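Local coordinates for TetR family transcriptional regulator (Streptomyces coelicolor, PDB 6SRN), which probably represses transcription as a TetR-type DNA-binding dimer, holding in its pocket a furan carboxylic acid of the hormone class that controls antibiotic production, at residues A[36-41]-A[78-83]; A[104-109]-A[207-212]; A[131-136]-A[140-145]. One frame throughout, in Å; residues are numbered along the deposited sequence.

Contact 1 of 3, residues A[36-41]-A[78-83]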
loop_
_atom_site.group_PDB
_atom_site.type_symbol
_atom_site.label_atom_id
_atom_site.label_comp_id
_atom_site.label_asym_id
_atom_site.label_seq_id
_atom_site.Cartn_x
_atom_site.Cartn_y
_atom_site.Cartn_z
ATOM N N GLU A 36 -21.552 -11.847 2.184
ATOM C CA GLU A 36 -20.740 -12.505 1.169
ATOM C C GLU A 36 -21.065 -11.986 -0.233
ATOM O O GLU A 36 -20.161 -11.679 -1.015
ATOM C CB GLU A 36 -20.930 -14.009 1.263
ATOM C CG GLU A 36 -19.895 -14.830 0.537
ATOM C CD GLU A 36 -18.479 -14.780 1.173
ATOM O OE1 GLU A 36 -18.271 -14.590 2.431
ATOM O OE2 GLU A 36 -17.518 -15.014 0.411
ATOM N N ALA A 37 -22.358 -11.857 -0.526
ATOM C CA ALA A 37 -22.782 -11.284 -1.800
ATOM C C ALA A 37 -22.327 -9.852 -1.978
ATOM O O ALA A 37 -21.836 -9.493 -3.048
ATOM C CB ALA A 37 -24.297 -11.376 -1.952
ATOM N N ALA A 38 -22.460 -9.060 -0.921
ATOM C CA ALA A 38 -21.992 -7.701 -0.965
ATOM C C ALA A 38 -20.485 -7.659 -1.226
ATOM O O ALA A 38 -20.002 -6.823 -1.973
ATOM C CB ALA A 38 -22.312 -6.993 0.324
ATOM N N SER A 39 -19.780 -8.560 -0.598
ATOM C CA SER A 39 -18.315 -8.606 -0.741
ATOM C C SER A 39 -17.935 -8.906 -2.161
ATOM O O SER A 39 -16.995 -8.336 -2.698
ATOM C CB SER A 39 -17.724 -9.624 0.206
ATOM O OG SER A 39 -17.852 -9.159 1.555
ATOM N N GLU A 40 -18.604 -9.884 -2.757
ATOM C CA GLU A 40 -18.322 -10.235 -4.132
ATOM C C GLU A 40 -18.486 -9.010 -5.012
ATOM O O GLU A 40 -17.641 -8.756 -5.870
ATOM C CB GLU A 40 -19.244 -11.376 -4.597
ATOM C CG GLU A 40 -18.917 -12.719 -3.934
ATOM C CD GLU A 40 -20.011 -13.777 -4.056
ATOM O OE1 GLU A 40 -20.992 -13.540 -4.779
ATOM O OE2 GLU A 40 -19.873 -14.869 -3.438
ATOM N N ILE A 41 -19.566 -8.272 -4.832
ATOM C CA ILE A 41 -19.839 -7.103 -5.681
ATOM C C ILE A 41 -18.875 -5.932 -5.419
ATOM O O ILE A 41 -18.387 -5.285 -6.345
ATOM C CB ILE A 41 -21.335 -6.714 -5.577
ATOM C CG1 ILE A 41 -22.141 -7.825 -6.235
ATOM C CG2 ILE A 41 -21.605 -5.350 -6.222
ATOM C CD1 ILE A 41 -23.594 -7.792 -5.960
ATOM N N ILE A 78 -19.354 -0.628 5.708
ATOM C CA ILE A 78 -18.771 -0.715 7.035
ATOM C C ILE A 78 -18.763 -2.161 7.523
ATOM O O ILE A 78 -17.767 -2.623 8.059
ATOM C CB ILE A 78 -19.530 0.190 8.035
ATOM C CG1 ILE A 78 -19.286 1.655 7.664
ATOM C CG2 ILE A 78 -19.099 -0.120 9.454
ATOM C CD1 ILE A 78 -20.177 2.603 8.414
ATOM N N ALA A 79 -19.889 -2.879 7.393
ATOM C CA ALA A 79 -19.934 -4.240 7.921
ATOM C C ALA A 79 -18.906 -5.169 7.238
ATOM O O ALA A 79 -18.332 -6.010 7.875
ATOM C CB ALA A 79 -21.329 -4.807 7.789
ATOM N N VAL A 80 -18.736 -5.012 5.934
ATOM C CA VAL A 80 -17.756 -5.791 5.188
ATOM C C VAL A 80 -16.354 -5.502 5.714
ATOM O O VAL A 80 -15.602 -6.409 6.034
ATOM C CB VAL A 80 -17.836 -5.483 3.672
ATOM C CG1 VAL A 80 -16.639 -6.084 2.923
ATOM C CG2 VAL A 80 -19.143 -6.032 3.116
ATOM N N VAL A 81 -15.993 -4.234 5.832
ATOM C CA VAL A 81 -14.646 -3.906 6.334
ATOM C C VAL A 81 -14.447 -4.404 7.765
ATOM O O VAL A 81 -13.439 -5.008 8.109
ATOM C CB VAL A 81 -14.371 -2.394 6.226
ATOM C CG1 VAL A 81 -13.044 -2.043 6.854
ATOM C CG2 VAL A 81 -14.379 -1.975 4.787
ATOM N N GLU A 82 -15.431 -4.174 8.614
ATOM C CA GLU A 82 -15.313 -4.643 10.012
ATOM C C GLU A 82 -15.128 -6.159 10.057
ATOM O O GLU A 82 -14.332 -6.690 10.846
ATOM C CB GLU A 82 -16.535 -4.259 10.850
ATOM C CG GLU A 82 -16.649 -2.827 11.206
ATOM C CD GLU A 82 -17.937 -2.644 12.015
ATOM O OE1 GLU A 82 -18.953 -3.377 11.852
ATOM O OE2 GLU A 82 -17.895 -1.816 12.872
ATOM N N GLU A 83 -15.846 -6.898 9.225
ATOM C CA GLU A 83 -15.765 -8.330 9.268
ATOM C C GLU A 83 -14.387 -8.807 8.839
ATOM O O GLU A 83 -13.861 -9.767 9.396
ATOM C CB GLU A 83 -16.856 -8.922 8.373
ATOM C CG GLU A 83 -16.705 -10.388 8.082
ATOM C CD GLU A 83 -16.554 -11.218 9.319
ATOM O OE1 GLU A 83 -17.160 -10.863 10.349
ATOM O OE2 GLU A 83 -15.839 -12.251 9.242
#
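Two short helical segments meet here at a slant, coming closest where the CA atoms of Ser39 and Val80 stand 6.6 Å apart, a short spacing that the small residues Ala38 and Ser39 make possible. Val80 is the side chain that bridges the gap. Its CA-CB bond points at the opposite helix, and the branching at CB spreads two methyl groups across it. One of them, CG1, is anti to the backbone N (chi1 169°) and ends 3.6 Å from Ser39 OG. The other, CG2, approaches the same oxygen almost as closely, so the hydroxyl is straddled by the fork of the valine. CG2 also faces Ala38 CB at 4.3 Å, a looser apolar contact. Val80 touches Leu35 and Phe42 as well, and sits as a knob in the hole formed by Leu35, Ala38, Ser39 and Phe42, positions i, i+3, i+4 and i+7 of one helix. Alanine and serine suit the middle of such a hole because neither has a bulky side chain to hold the helices apart. A serine is tolerated among methyl groups because its OG lies beside its own backbone N (chi1 -69°), where it can donate a hydrogen bond to the carbonyl O of Leu35 one turn earlier. Helix 121-131 also touches both residues, Val122 against Ser39 and Ala125 against Val80. Segment 36-41 belongs to the first helix of the TetR DNA-binding domain, and segment 78-83 to the helix that links this domain to the ligand-binding one. The two are joined across this contact by shape and dispersion alone: the polar atom in it is satisfied within its own helix, and between these two segments no polar bond sets the register of the helices.

Contact 2 of 3, residues A[104-109]-A[207-212]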
loop_
_atom_site.group_PDB
_atom_site.type_symbol
_atom_site.label_atom_id
_atom_site.label_comp_id
_atom_site.label_asym_id
_atom_site.label_seq_id
_atom_site.Cartn_x
_atom_site.Cartn_y
_atom_site.Cartn_z
ATOM N N GLU A 104 6.376 -17.761 15.455
ATOM C CA GLU A 104 5.683 -18.662 14.499
ATOM C C GLU A 104 4.195 -18.335 14.410
ATOM O O GLU A 104 3.604 -18.503 13.360
ATOM C CB GLU A 104 5.793 -20.099 14.984
ATOM C CG GLU A 104 7.151 -20.683 14.700
ATOM C CD GLU A 104 7.227 -22.090 15.237
ATOM O OE1 GLU A 104 6.485 -22.383 16.220
ATOM O OE2 GLU A 104 7.933 -22.911 14.642
ATOM N N THR A 105 3.614 -17.832 15.487
ATOM C CA THR A 105 2.200 -17.433 15.497
ATOM C C THR A 105 2.040 -16.242 14.559
ATOM O O THR A 105 1.093 -16.218 13.734
ATOM C CB THR A 105 1.736 -17.100 16.919
ATOM O OG1 THR A 105 1.800 -18.298 17.731
ATOM C CG2 THR A 105 0.343 -16.509 16.971
ATOM N N VAL A 106 2.912 -15.255 14.689
ATOM C CA VAL A 106 2.889 -14.079 13.779
ATOM C C VAL A 106 3.070 -14.539 12.326
ATOM O O VAL A 106 2.317 -14.132 11.422
ATOM C CB VAL A 106 3.982 -13.084 14.136
ATOM C CG1 VAL A 106 4.002 -11.905 13.180
ATOM C CG2 VAL A 106 3.817 -12.554 15.559
ATOM N N GLU A 107 4.045 -15.412 12.059
ATOM C CA GLU A 107 4.268 -15.929 10.731
ATOM C C GLU A 107 3.022 -16.600 10.158
ATOM O O GLU A 107 2.654 -16.342 8.994
ATOM C CB GLU A 107 5.386 -16.947 10.713
ATOM C CG GLU A 107 6.772 -16.422 10.829
ATOM C CD GLU A 107 7.679 -17.623 10.648
ATOM O OE1 GLU A 107 7.794 -18.125 9.471
ATOM O OE2 GLU A 107 8.134 -18.117 11.679
ATOM N N GLU A 108 2.385 -17.472 10.950
ATOM C CA GLU A 108 1.263 -18.237 10.435
ATOM C C GLU A 108 0.042 -17.323 10.228
ATOM O O GLU A 108 -0.749 -17.530 9.285
ATOM C CB GLU A 108 0.925 -19.422 11.326
ATOM C CG GLU A 108 -0.236 -20.262 10.835
ATOM C CD GLU A 108 -0.133 -20.850 9.434
ATOM O OE1 GLU A 108 0.973 -20.895 8.843
ATOM O OE2 GLU A 108 -1.204 -21.287 8.948
ATOM N N MET A 109 -0.142 -16.331 11.089
ATOM C CA MET A 109 -1.225 -15.366 10.848
ATOM C C MET A 109 -1.086 -14.677 9.506
ATOM O O MET A 109 -2.059 -14.513 8.759
ATOM C CB MET A 109 -1.257 -14.333 11.969
ATOM C CG MET A 109 -1.790 -14.923 13.259
ATOM S SD MET A 109 -3.542 -15.203 13.218
ATOM C CE MET A 109 -4.146 -13.516 13.281
ATOM N N LEU A 207 13.075 -12.043 4.365
ATOM C CA LEU A 207 13.899 -10.947 4.865
ATOM C C LEU A 207 13.423 -10.451 6.235
ATOM O O LEU A 207 14.211 -10.279 7.160
ATOM C CB LEU A 207 13.843 -9.769 3.899
ATOM C CG LEU A 207 14.315 -9.998 2.472
ATOM C CD1 LEU A 207 14.078 -8.743 1.643
ATOM C CD2 LEU A 207 15.774 -10.387 2.439
ATOM N N MET A 208 12.123 -10.219 6.379
ATOM C CA MET A 208 11.624 -9.629 7.622
ATOM C C MET A 208 11.870 -10.550 8.779
ATOM O O MET A 208 12.309 -10.084 9.819
ATOM C CB MET A 208 10.143 -9.320 7.502
ATOM C CG MET A 208 9.934 -8.390 6.338
ATOM S SD MET A 208 10.292 -6.702 6.754
ATOM C CE MET A 208 9.046 -6.228 7.997
ATOM N N PHE A 209 11.571 -11.833 8.632
ATOM C CA PHE A 209 11.753 -12.748 9.762
ATOM C C PHE A 209 13.217 -13.086 10.016
ATOM O O PHE A 209 13.571 -13.298 11.168
ATOM C CB PHE A 209 10.852 -13.961 9.643
ATOM C CG PHE A 209 9.443 -13.635 9.961
ATOM C CD1 PHE A 209 8.970 -13.629 11.275
ATOM C CD2 PHE A 209 8.611 -13.201 8.952
ATOM C CE1 PHE A 209 7.656 -13.241 11.548
ATOM C CE2 PHE A 209 7.312 -12.848 9.234
ATOM C CZ PHE A 209 6.848 -12.836 10.516
ATOM N N PHE A 210 14.062 -13.011 8.999
ATOM C CA PHE A 210 15.517 -13.135 9.215
ATOM C C PHE A 210 15.989 -12.021 10.145
ATOM O O PHE A 210 16.805 -12.261 11.080
ATOM C CB PHE A 210 16.296 -13.089 7.919
ATOM C CG PHE A 210 17.770 -13.223 8.120
ATOM C CD1 PHE A 210 18.565 -12.106 8.363
ATOM C CD2 PHE A 210 18.343 -14.466 8.079
ATOM C CE1 PHE A 210 19.931 -12.242 8.560
ATOM C CE2 PHE A 210 19.698 -14.618 8.276
ATOM C CZ PHE A 210 20.486 -13.507 8.537
ATOM N N ALA A 211 15.423 -10.833 9.941
ATOM C CA ALA A 211 15.764 -9.655 10.749
ATOM C C ALA A 211 15.133 -9.642 12.140
ATOM O O ALA A 211 15.615 -8.931 13.026
ATOM C CB ALA A 211 15.393 -8.416 9.987
ATOM N N LEU A 212 14.040 -10.375 12.351
ATOM C CA LEU A 212 13.348 -10.402 13.633
ATOM C C LEU A 212 13.879 -11.492 14.542
ATOM O O LEU A 212 13.835 -11.356 15.749
ATOM C CB LEU A 212 11.839 -10.599 13.488
ATOM C CG LEU A 212 11.159 -9.394 12.838
ATOM C CD1 LEU A 212 9.763 -9.806 12.452
ATOM C CD2 LEU A 212 11.116 -8.194 13.753
#
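Phe209 lays one face of its ring against the aliphatic part of Glu107. The methylene CG sits 3.5 Å from the ring centroid and only 17° off the ring normal, a CH-pi contact in which the acidic residue is used for its hydrocarbon. Glu107 CG is nearest to Phe209 CE1, at 3.4 Å, so the methylene is shifted somewhat toward the rim of the ring. Beyond CG the chain stays extended (chi2 -175°) and carries the carboxylate farther out above the same face, its plane tilted 38° from the ring. There OE1 forms a salt bridge with Arg205, one turn before Phe209 on the same helix, so a single glutamate grips helix 197-212 by both its apolar stem and its charge. This joins helices 102-119 and 197-212 in the all-helical ligand-binding domain of the TetR fold. Val106 works at the edge of the ring, where its CG1 lies 4.0 Å from Phe209 CZ, near the ring plane. Leu177 of helix 170-192 touches both Val106 and Phe209, so the ring, from helix 197-212, is packed against both helix 102-119 and helix 170-192. On the same helix, Met208 and Phe210 reach the second subunit, each packing on its counterpart there.

Contact 3 of 3, residues A[131-136]-A[140-145]; sequences SERASI and LPLPYV. Unlike the reference sequence in segment 131-136: Ser135 (reference Phe). With LUB (4-(Hydroxymethyl)-2-propylfuran-3-carboxylic acid), chain B.
Arg133 and Pro143 make the tight part of this contact: the CD and CG edge of the proline lies over one face of the guanidinium, toward its rim, with Pro143 CD 3.6 Å from Arg133 NH2. The arginine chain leaves with CG between the backbone N and the carbonyl carbon (chi1 63°) and bends at chi3, which brings its flat end across to the proline. NH1 is held by the backbone O of Asn190 of the second subunit. Pro143 is also covered from within its own segment, its CB sitting 3.4 Å above the centre of the Tyr144 ring. In this TetR-type regulatory domain, the loop between helices 121-131 and 145-161 contributes Pro143 and Tyr144 to the ligand pocket. Tyr144 is the N-cap residue of helix 145-161, and its backbone N donates a bent bond of 2.9 Å (N-H...O angle 144°) to the ligand carboxylate O10; the adjoining helix start would probably favour that negative charge. Tyr85 OH also bonds the ligand. The rest is looser and wetter. Two waters lie at the guanidinium edge, in its plane: one accepts from Arg133 NE and donates to Pro141 O, the other accepts from NH2 and donates to Leu140 O. Exposed Leu142 brings CD2 obliquely to Arg133 NH2, while Ile136 CD1 and Leu140 CD1 barely meet at 4.5 Å.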
loop_
_atom_site.group_PDB
_atom_site.type_symbol
_atom_site.label_atom_id
_atom_site.label_comp_id
_atom_site.label_asym_id
_atom_site.label_seq_id
_atom_site.Cartn_x
_atom_site.Cartn_y
_atom_site.Cartn_z
ATOM N N SER A 131 -9.036 0.893 0.218
ATOM C CA SER A 131 -8.209 1.547 -0.812
ATOM C C SER A 131 -8.867 2.800 -1.296
ATOM O O SER A 131 -8.175 3.759 -1.704
ATOM C CB SER A 131 -8.000 0.642 -2.045
ATOM O OG SER A 131 -9.055 0.849 -3.006
ATOM N N GLU A 132 -10.205 2.775 -1.317
ATOM C CA GLU A 132 -11.074 3.789 -1.812
ATOM C C GLU A 132 -11.483 4.746 -0.704
ATOM O O GLU A 132 -12.243 5.627 -0.941
ATOM C CB GLU A 132 -12.316 3.167 -2.490
ATOM C CG GLU A 132 -11.865 2.191 -3.592
ATOM C CD GLU A 132 -12.929 1.625 -4.497
ATOM O OE1 GLU A 132 -14.125 1.783 -4.152
ATOM O OE2 GLU A 132 -12.525 0.980 -5.545
ATOM N N ARG A 133 -10.915 4.624 0.496
ATOM C CA ARG A 133 -11.463 5.380 1.632
ATOM C C ARG A 133 -11.522 6.896 1.460
ATOM O O ARG A 133 -12.412 7.505 1.992
ATOM C CB ARG A 133 -10.738 5.098 2.950
ATOM C CG ARG A 133 -9.275 5.522 2.946
ATOM C CD ARG A 133 -8.472 4.861 4.043
ATOM N NE ARG A 133 -8.857 5.277 5.384
ATOM C CZ ARG A 133 -8.277 6.227 6.120
ATOM N NH1 ARG A 133 -7.243 6.962 5.675
ATOM N NH2 ARG A 133 -8.709 6.428 7.342
ATOM N N ALA A 134 -10.545 7.490 0.764
ATOM C CA ALA A 134 -10.502 8.945 0.551
ATOM C C ALA A 134 -11.675 9.472 -0.273
ATOM O O ALA A 134 -11.974 10.666 -0.229
ATOM C CB ALA A 134 -9.193 9.309 -0.136
ATOM N N SER A 135 -12.292 8.603 -1.078
ATOM C CA SER A 135 -13.481 8.972 -1.848
ATOM C C SER A 135 -14.695 8.047 -1.647
ATOM O O SER A 135 -15.483 7.838 -2.564
ATOM C CB SER A 135 -13.130 9.029 -3.341
ATOM O OG SER A 135 -12.452 7.862 -3.751
ATOM N N ILE A 136 -14.814 7.469 -0.462
ATOM C CA ILE A 136 -16.041 6.821 -0.015
ATOM C C ILE A 136 -16.529 7.677 1.139
ATOM O O ILE A 136 -15.831 7.830 2.160
ATOM C CB ILE A 136 -15.803 5.355 0.473
ATOM C CG1 ILE A 136 -15.355 4.473 -0.704
ATOM C CG2 ILE A 136 -17.060 4.796 1.175
ATOM C CD1 ILE A 136 -15.031 3.040 -0.325
ATOM N N LEU A 140 -15.589 4.353 7.622
ATOM C CA LEU A 140 -15.035 3.013 7.727
ATOM C C LEU A 140 -14.034 2.972 8.862
ATOM O O LEU A 140 -13.471 4.022 9.233
ATOM C CB LEU A 140 -14.341 2.609 6.408
ATOM C CG LEU A 140 -15.102 2.648 5.104
ATOM C CD1 LEU A 140 -14.154 2.251 3.979
ATOM C CD2 LEU A 140 -16.333 1.747 5.060
ATOM N N PRO A 141 -13.809 1.801 9.456
ATOM C CA PRO A 141 -12.774 1.643 10.509
ATOM C C PRO A 141 -11.398 2.146 10.007
ATOM O O PRO A 141 -11.043 2.005 8.835
ATOM C CB PRO A 141 -12.787 0.161 10.820
ATOM C CG PRO A 141 -14.030 -0.424 10.213
ATOM C CD PRO A 141 -14.416 0.507 9.087
ATOM N N LEU A 142 -10.599 2.679 10.922
ATOM C CA LEU A 142 -9.229 3.029 10.555
ATOM C C LEU A 142 -8.514 1.770 10.064
ATOM O O LEU A 142 -8.586 0.718 10.737
ATOM C CB LEU A 142 -8.465 3.594 11.757
ATOM C CG LEU A 142 -8.712 5.076 12.099
ATOM C CD1 LEU A 142 -8.026 5.370 13.416
ATOM C CD2 LEU A 142 -8.247 6.075 11.059
ATOM N N PRO A 143 -7.804 1.893 8.933
ATOM C CA PRO A 143 -6.945 0.764 8.529
ATOM C C PRO A 143 -5.720 0.557 9.417
ATOM O O PRO A 143 -5.325 1.455 10.205
ATOM C CB PRO A 143 -6.543 1.148 7.119
ATOM C CG PRO A 143 -6.471 2.655 7.181
ATOM C CD PRO A 143 -7.649 3.031 8.008
ATOM N N TYR A 144 -5.160 -0.629 9.332
ATOM C CA TYR A 144 -3.820 -1.009 9.851
ATOM C C TYR A 144 -3.766 -1.197 11.364
ATOM O O TYR A 144 -2.997 -2.059 11.855
ATOM C CB TYR A 144 -2.712 -0.014 9.398
ATOM C CG TYR A 144 -2.857 0.379 7.940
ATOM C CD1 TYR A 144 -2.865 -0.577 6.910
ATOM C CD2 TYR A 144 -3.070 1.710 7.572
ATOM C CE1 TYR A 144 -3.082 -0.204 5.612
ATOM C CE2 TYR A 144 -3.265 2.072 6.262
ATOM C CZ TYR A 144 -3.306 1.109 5.283
ATOM O OH TYR A 144 -3.561 1.488 3.995
ATOM N N VAL A 145 -4.541 -0.395 12.104
ATOM C CA VAL A 145 -4.383 -0.378 13.538
ATOM C C VAL A 145 -4.838 -1.687 14.211
ATOM O O VAL A 145 -4.252 -2.105 15.185
ATOM C CB VAL A 145 -4.981 0.857 14.203
ATOM C CG1 VAL A 145 -4.375 2.141 13.668
ATOM C CG2 VAL A 145 -6.449 0.884 14.003
HETATM C C2 LUB B . -3.845 -5.083 5.619
HETATM C C4 LUB B . -5.473 -3.907 4.631
HETATM C C5 LUB B . -4.926 -4.697 3.702
HETATM C C6 LUB B . -2.704 -5.526 6.440
HETATM O O11 LUB B . -4.487 -3.837 8.158
HETATM C C9 LUB B . -5.058 -3.416 7.119
HETATM O O10 LUB B . -5.851 -2.406 7.147
HETATM C C3 LUB B . -4.803 -4.031 5.832
HETATM C C12 LUB B . -6.740 -3.123 4.323
HETATM O O13 LUB B . -6.534 -1.739 4.689
HETATM O O1 LUB B . -3.812 -5.357 4.248
HETATM C C7 LUB B . -2.961 -6.987 6.835
HETATM C C8 LUB B . -1.881 -7.535 7.736
HETATM O O HOH W 1 -11.011 3.819 6.469
HETATM O O HOH W 2 -11.090 5.488 8.881
#

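Overall arrangement
Along the chain, contact 1 closes before contact 2 opens, and contact 3 lies within the stretch of chain that contact 2 brackets. Contact 1 ties helix 31-49 of the DNA-binding domain to helix 73-86; contact 2, its centre 29 Å away on the opposite side of the chain's centre, joins helices 102-119 and 197-212 of the ligand-binding domain. Contact 3 lies near contact 1, with centres 14 Å apart, and Leu140 and Pro141 pack directly on Ile78, Val81 and Glu82. Helix 73-86 thus touches both the DNA-binding domain and the ligand-lining loop, a plausible route for signal transmission. Contacts 2 and 3 both reach the second subunit.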